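Local coordinates for protein C2 toxin component I (Clostridium botulinum, PDB 2J3X) that is the enzymatic component of the binary C2 toxin, an ADP-ribosyltransferase that modifies actin in target cells, at residues A[186-198]-A[208-220]. The protein carries 2 engineered substitutions. Numbering follows the deposited sequence.
Sequences LLNQGFSIIPESA and YILIEGSLSQELD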
loop_
_atom_site.group_PDB
_atom_site.type_symbol
_atom_site.label_atom_id
_atom_site.label_comp_id
_atom_site.label_asym_id
_atom_site.label_seq_id
_atom_site.Cartn_x
_atom_site.Cartn_y
_atom_site.Cartn_z
ATOM N N LEU A 186 4.009 18.370 4.339
ATOM C CA LEU A 186 4.237 16.981 4.682
ATOM C C LEU A 186 2.902 16.499 5.220
ATOM O O LEU A 186 2.324 17.146 6.107
ATOM C CB LEU A 186 5.323 16.901 5.781
ATOM C CG LEU A 186 5.715 15.433 6.056
ATOM C CD1 LEU A 186 6.366 14.804 4.838
ATOM C CD2 LEU A 186 6.646 15.398 7.254
ATOM N N LEU A 187 2.401 15.372 4.718
ATOM C CA LEU A 187 1.116 14.850 5.204
ATOM C C LEU A 187 1.329 13.429 5.764
ATOM O O LEU A 187 2.392 12.842 5.542
ATOM C CB LEU A 187 0.044 14.823 4.095
ATOM C CG LEU A 187 -0.041 16.052 3.198
ATOM C CD1 LEU A 187 -1.068 15.725 2.101
ATOM C CD2 LEU A 187 -0.500 17.258 3.994
ATOM N N ASN A 188 0.335 12.927 6.497
ATOM C CA ASN A 188 0.403 11.643 7.185
ATOM C C ASN A 188 0.736 10.505 6.220
ATOM O O ASN A 188 0.497 10.569 4.985
ATOM C CB ASN A 188 -0.978 11.352 7.795
ATOM C CG ASN A 188 -1.241 12.174 9.038
ATOM O OD1 ASN A 188 -0.294 12.623 9.677
ATOM N ND2 ASN A 188 -2.494 12.263 9.444
ATOM N N GLN A 189 1.223 9.415 6.804
ATOM C CA GLN A 189 1.443 8.197 6.068
ATOM C C GLN A 189 0.097 7.625 5.592
ATOM O O GLN A 189 -0.965 7.833 6.221
ATOM C CB GLN A 189 1.985 7.146 7.049
ATOM C CG GLN A 189 3.382 7.448 7.603
ATOM C CD GLN A 189 3.986 6.193 8.225
ATOM O OE1 GLN A 189 4.342 6.217 9.388
ATOM N NE2 GLN A 189 4.103 5.083 7.439
ATOM N N GLY A 190 0.153 6.859 4.495
ATOM C CA GLY A 190 -0.960 5.993 4.143
ATOM C C GLY A 190 -2.084 6.590 3.299
ATOM O O GLY A 190 -3.170 6.012 3.213
ATOM N N PHE A 191 -1.836 7.739 2.673
ATOM C CA PHE A 191 -2.803 8.233 1.707
ATOM C C PHE A 191 -2.582 7.535 0.400
ATOM O O PHE A 191 -1.443 7.138 0.092
ATOM C CB PHE A 191 -2.625 9.743 1.453
ATOM C CG PHE A 191 -3.196 10.607 2.549
ATOM C CD1 PHE A 191 -4.563 10.640 2.754
ATOM C CD2 PHE A 191 -2.357 11.377 3.360
ATOM C CE1 PHE A 191 -5.119 11.412 3.784
ATOM C CE2 PHE A 191 -2.897 12.166 4.413
ATOM C CZ PHE A 191 -4.283 12.177 4.588
ATOM N N SER A 192 -3.640 7.491 -0.408
ATOM C CA SER A 192 -3.543 7.009 -1.770
ATOM C C SER A 192 -3.910 8.115 -2.742
ATOM O O SER A 192 -4.561 9.095 -2.357
ATOM C CB SER A 192 -4.508 5.847 -2.016
ATOM O OG SER A 192 -4.111 4.738 -1.202
ATOM N N ILE A 193 -3.488 7.917 -3.979
ATOM C CA ILE A 193 -3.906 8.814 -5.073
ATOM C C ILE A 193 -4.706 7.960 -6.053
ATOM O O ILE A 193 -4.297 6.845 -6.377
ATOM C CB ILE A 193 -2.704 9.435 -5.752
ATOM C CG1 ILE A 193 -2.125 10.552 -4.887
ATOM C CG2 ILE A 193 -3.139 10.182 -7.022
ATOM C CD1 ILE A 193 -3.019 11.909 -4.920
ATOM N N ILE A 194 -5.840 8.498 -6.508
ATOM C CA ILE A 194 -6.648 7.913 -7.567
ATOM C C ILE A 194 -6.579 8.855 -8.796
ATOM O O ILE A 194 -7.159 9.954 -8.780
ATOM C CB ILE A 194 -8.089 7.775 -7.127
ATOM C CG1 ILE A 194 -8.202 6.889 -5.878
ATOM C CG2 ILE A 194 -8.929 7.153 -8.285
ATOM C CD1 ILE A 194 -9.637 6.844 -5.298
ATOM N N PRO A 195 -5.825 8.462 -9.827
ATOM C CA PRO A 195 -5.704 9.348 -11.013
ATOM C C PRO A 195 -7.098 9.464 -11.623
ATOM O O PRO A 195 -7.800 8.460 -11.764
ATOM C CB PRO A 195 -4.791 8.522 -11.948
ATOM C CG PRO A 195 -3.894 7.793 -10.950
ATOM C CD PRO A 195 -4.953 7.258 -9.961
ATOM N N GLU A 196 -7.502 10.700 -11.924
ATOM C CA GLU A 196 -8.820 10.941 -12.515
ATOM C C GLU A 196 -8.749 11.372 -13.974
ATOM O O GLU A 196 -9.703 11.086 -14.724
ATOM C CB GLU A 196 -9.577 11.983 -11.686
ATOM C CG GLU A 196 -9.723 11.587 -10.174
ATOM C CD GLU A 196 -10.730 10.490 -9.880
ATOM O OE1 GLU A 196 -11.336 9.919 -10.833
ATOM O OE2 GLU A 196 -10.924 10.181 -8.663
ATOM N N SER A 197 -7.634 11.991 -14.368
ATOM C CA SER A 197 -7.418 12.404 -15.771
ATOM C C SER A 197 -5.933 12.548 -16.020
ATOM O O SER A 197 -5.162 12.667 -15.092
ATOM C CB SER A 197 -8.103 13.741 -16.092
ATOM O OG SER A 197 -7.604 14.764 -15.269
ATOM N N ALA A 198 -5.555 12.514 -17.292
ATOM C CA ALA A 198 -4.160 12.672 -17.664
ATOM C C ALA A 198 -4.095 13.365 -19.008
ATOM O O ALA A 198 -4.861 13.015 -19.925
ATOM C CB ALA A 198 -3.498 11.304 -17.771
ATOM N N TYR A 208 5.533 16.304 -20.272
ATOM C CA TYR A 208 5.147 15.497 -19.101
ATOM C C TYR A 208 3.750 14.994 -19.301
ATOM O O TYR A 208 2.905 15.634 -19.956
ATOM C CB TYR A 208 5.124 16.356 -17.813
ATOM C CG TYR A 208 6.410 17.006 -17.478
ATOM C CD1 TYR A 208 6.753 18.261 -18.007
ATOM C CD2 TYR A 208 7.303 16.397 -16.557
ATOM C CE1 TYR A 208 7.990 18.879 -17.643
ATOM C CE2 TYR A 208 8.513 17.022 -16.191
ATOM C CZ TYR A 208 8.852 18.234 -16.742
ATOM O OH TYR A 208 10.042 18.881 -16.391
ATOM N N ILE A 209 3.454 13.841 -18.721
ATOM C CA ILE A 209 2.047 13.516 -18.520
ATOM C C ILE A 209 1.636 14.154 -17.171
ATOM O O ILE A 209 2.200 13.831 -16.113
ATOM C CB ILE A 209 1.797 12.001 -18.497
ATOM C CG1 ILE A 209 2.030 11.421 -19.919
ATOM C CG2 ILE A 209 0.303 11.699 -18.082
ATOM C CD1 ILE A 209 1.875 9.873 -20.000
ATOM N N LEU A 210 0.654 15.070 -17.231
ATOM C CA LEU A 210 0.132 15.750 -16.032
ATOM C C LEU A 210 -1.116 14.980 -15.648
ATOM O O LEU A 210 -2.086 14.885 -16.410
ATOM C CB LEU A 210 -0.213 17.207 -16.358
ATOM C CG LEU A 210 -0.884 18.008 -15.231
ATOM C CD1 LEU A 210 0.072 18.165 -13.999
ATOM C CD2 LEU A 210 -1.295 19.390 -15.852
ATOM N N ILE A 211 -1.075 14.446 -14.440
ATOM C CA ILE A 211 -2.155 13.626 -13.915
ATOM C C ILE A 211 -2.839 14.409 -12.831
ATOM O O ILE A 211 -2.173 14.903 -11.898
ATOM C CB ILE A 211 -1.599 12.310 -13.319
ATOM C CG1 ILE A 211 -0.890 11.485 -14.400
ATOM C CG2 ILE A 211 -2.736 11.534 -12.540
ATOM C CD1 ILE A 211 0.088 10.458 -13.814
ATOM N N GLU A 212 -4.159 14.539 -12.937
ATOM C CA GLU A 212 -4.957 15.072 -11.816
ATOM C C GLU A 212 -5.417 13.877 -10.986
ATOM O O GLU A 212 -6.095 12.975 -11.488
ATOM C CB GLU A 212 -6.216 15.781 -12.329
ATOM C CG GLU A 212 -5.963 16.910 -13.304
ATOM C CD GLU A 212 -5.130 18.064 -12.722
ATOM O OE1 GLU A 212 -5.157 18.285 -11.475
ATOM O OE2 GLU A 212 -4.467 18.756 -13.547
ATOM N N GLY A 213 -5.028 13.866 -9.721
ATOM C CA GLY A 213 -5.417 12.745 -8.827
ATOM C C GLY A 213 -6.209 13.191 -7.634
ATOM O O GLY A 213 -6.037 14.330 -7.150
ATOM N N SER A 214 -7.048 12.296 -7.116
ATOM C CA SER A 214 -7.778 12.595 -5.877
ATOM C C SER A 214 -7.061 11.938 -4.748
ATOM O O SER A 214 -6.689 10.783 -4.852
ATOM C CB SER A 214 -9.219 11.991 -5.849
ATOM O OG SER A 214 -9.958 12.546 -6.888
ATOM N N LEU A 215 -6.885 12.666 -3.661
ATOM C CA LEU A 215 -6.276 12.102 -2.475
ATOM C C LEU A 215 -7.323 11.271 -1.764
ATOM O O LEU A 215 -8.427 11.779 -1.499
ATOM C CB LEU A 215 -5.820 13.248 -1.563
ATOM C CG LEU A 215 -4.848 12.947 -0.448
ATOM C CD1 LEU A 215 -3.500 12.583 -1.043
ATOM C CD2 LEU A 215 -4.750 14.237 0.437
ATOM N N SER A 216 -6.999 10.033 -1.411
ATOM C CA SER A 216 -8.002 9.149 -0.833
ATOM C C SER A 216 -7.402 8.317 0.291
ATOM O O SER A 216 -6.197 8.339 0.493
ATOM C CB SER A 216 -8.636 8.260 -1.921
ATOM O OG SER A 216 -8.749 8.933 -3.179
ATOM N N GLN A 217 -8.248 7.588 1.016
ATOM C CA GLN A 217 -7.740 6.750 2.100
ATOM C C GLN A 217 -8.383 5.411 1.973
ATOM O O GLN A 217 -9.606 5.309 2.140
ATOM C CB GLN A 217 -8.158 7.341 3.446
ATOM C CG GLN A 217 -7.274 8.432 3.899
ATOM C CD GLN A 217 -7.906 9.182 5.067
ATOM O OE1 GLN A 217 -8.934 9.873 4.912
ATOM N NE2 GLN A 217 -7.294 9.046 6.237
ATOM N N GLU A 218 -7.602 4.387 1.597
ATOM C CA GLU A 218 -8.165 3.089 1.373
ATOM C C GLU A 218 -8.089 2.357 2.718
ATOM O O GLU A 218 -7.047 2.407 3.386
ATOM C CB GLU A 218 -7.299 2.322 0.335
ATOM C CG GLU A 218 -7.919 0.986 -0.002
ATOM C CD GLU A 218 -7.090 0.308 -1.107
ATOM O OE1 GLU A 218 -5.858 0.566 -1.196
ATOM O OE2 GLU A 218 -7.675 -0.495 -1.844
ATOM N N LEU A 219 -9.167 1.690 3.115
ATOM C CA LEU A 219 -9.213 1.088 4.479
ATOM C C LEU A 219 -8.174 -0.035 4.540
ATOM O O LEU A 219 -8.196 -0.943 3.698
ATOM C CB LEU A 219 -10.588 0.479 4.728
ATOM C CG LEU A 219 -10.819 -0.084 6.150
ATOM C CD1 LEU A 219 -10.507 0.963 7.228
ATOM C CD2 LEU A 219 -12.259 -0.586 6.233
ATOM N N ASP A 220 -7.240 0.055 5.479
ATOM C CA ASP A 220 -6.076 -0.875 5.515
ATOM C C ASP A 220 -5.474 -0.726 6.911
ATOM O O ASP A 220 -5.230 0.429 7.377
ATOM C CB ASP A 220 -5.063 -0.387 4.479
ATOM C CG ASP A 220 -3.855 -1.313 4.276
ATOM O OD1 ASP A 220 -3.523 -2.166 5.157
ATOM O OD2 ASP A 220 -3.189 -1.109 3.232
HETATM O O HOH W 1 -4.784 4.780 1.392
HETATM O O HOH W 2 -4.644 16.072 -16.314
#
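Leu-215 lies over one face of the Phe-191 ring, where its CD2 sits 4.3 Å from the ring plane, nearer the rim than the centre. The two residues sit at one end of an antiparallel beta hairpin, strands 191-203 and 206-216, within the mixed sheet of the N-terminal ADP-ribosyltransferase-like domain. With chi1 at -164°, CG of Leu-215 lies opposite the backbone N, which turns the isobutyl group toward Phe-191 and Ile-193. Gln-217 runs alongside the ring, its CG 3.7 Å from Phe-191 CE1. Paired backbone bonds join Ser-192 to Ser-216 and Ile-194 to Ser-214. A classic beta bulge follows. Glu-196 N donates to Glu-212 O at 2.7 Å, while Ser-197 N makes a weak bond to the same oxygen. Gly-213 faces Pro-195 here, and Ile-193 CG2 packs on its bare CA at 3.9 Å. On one face of the sheet, Pro-195, Ala-198 and Ile-211 pack against helix 126-136. The opposite face carries Ser-192, Ile-194, Ser-197, Glu-212, Ser-214 and Ser-216. A bend at chi2 (-74°) brings Glu-196 OE2 within 3.1 Å of Ser-214 OG. A water bridges Gly-190 O, Glu-218 N and Ser-192 OG, which also bonds Thr-142 OG1.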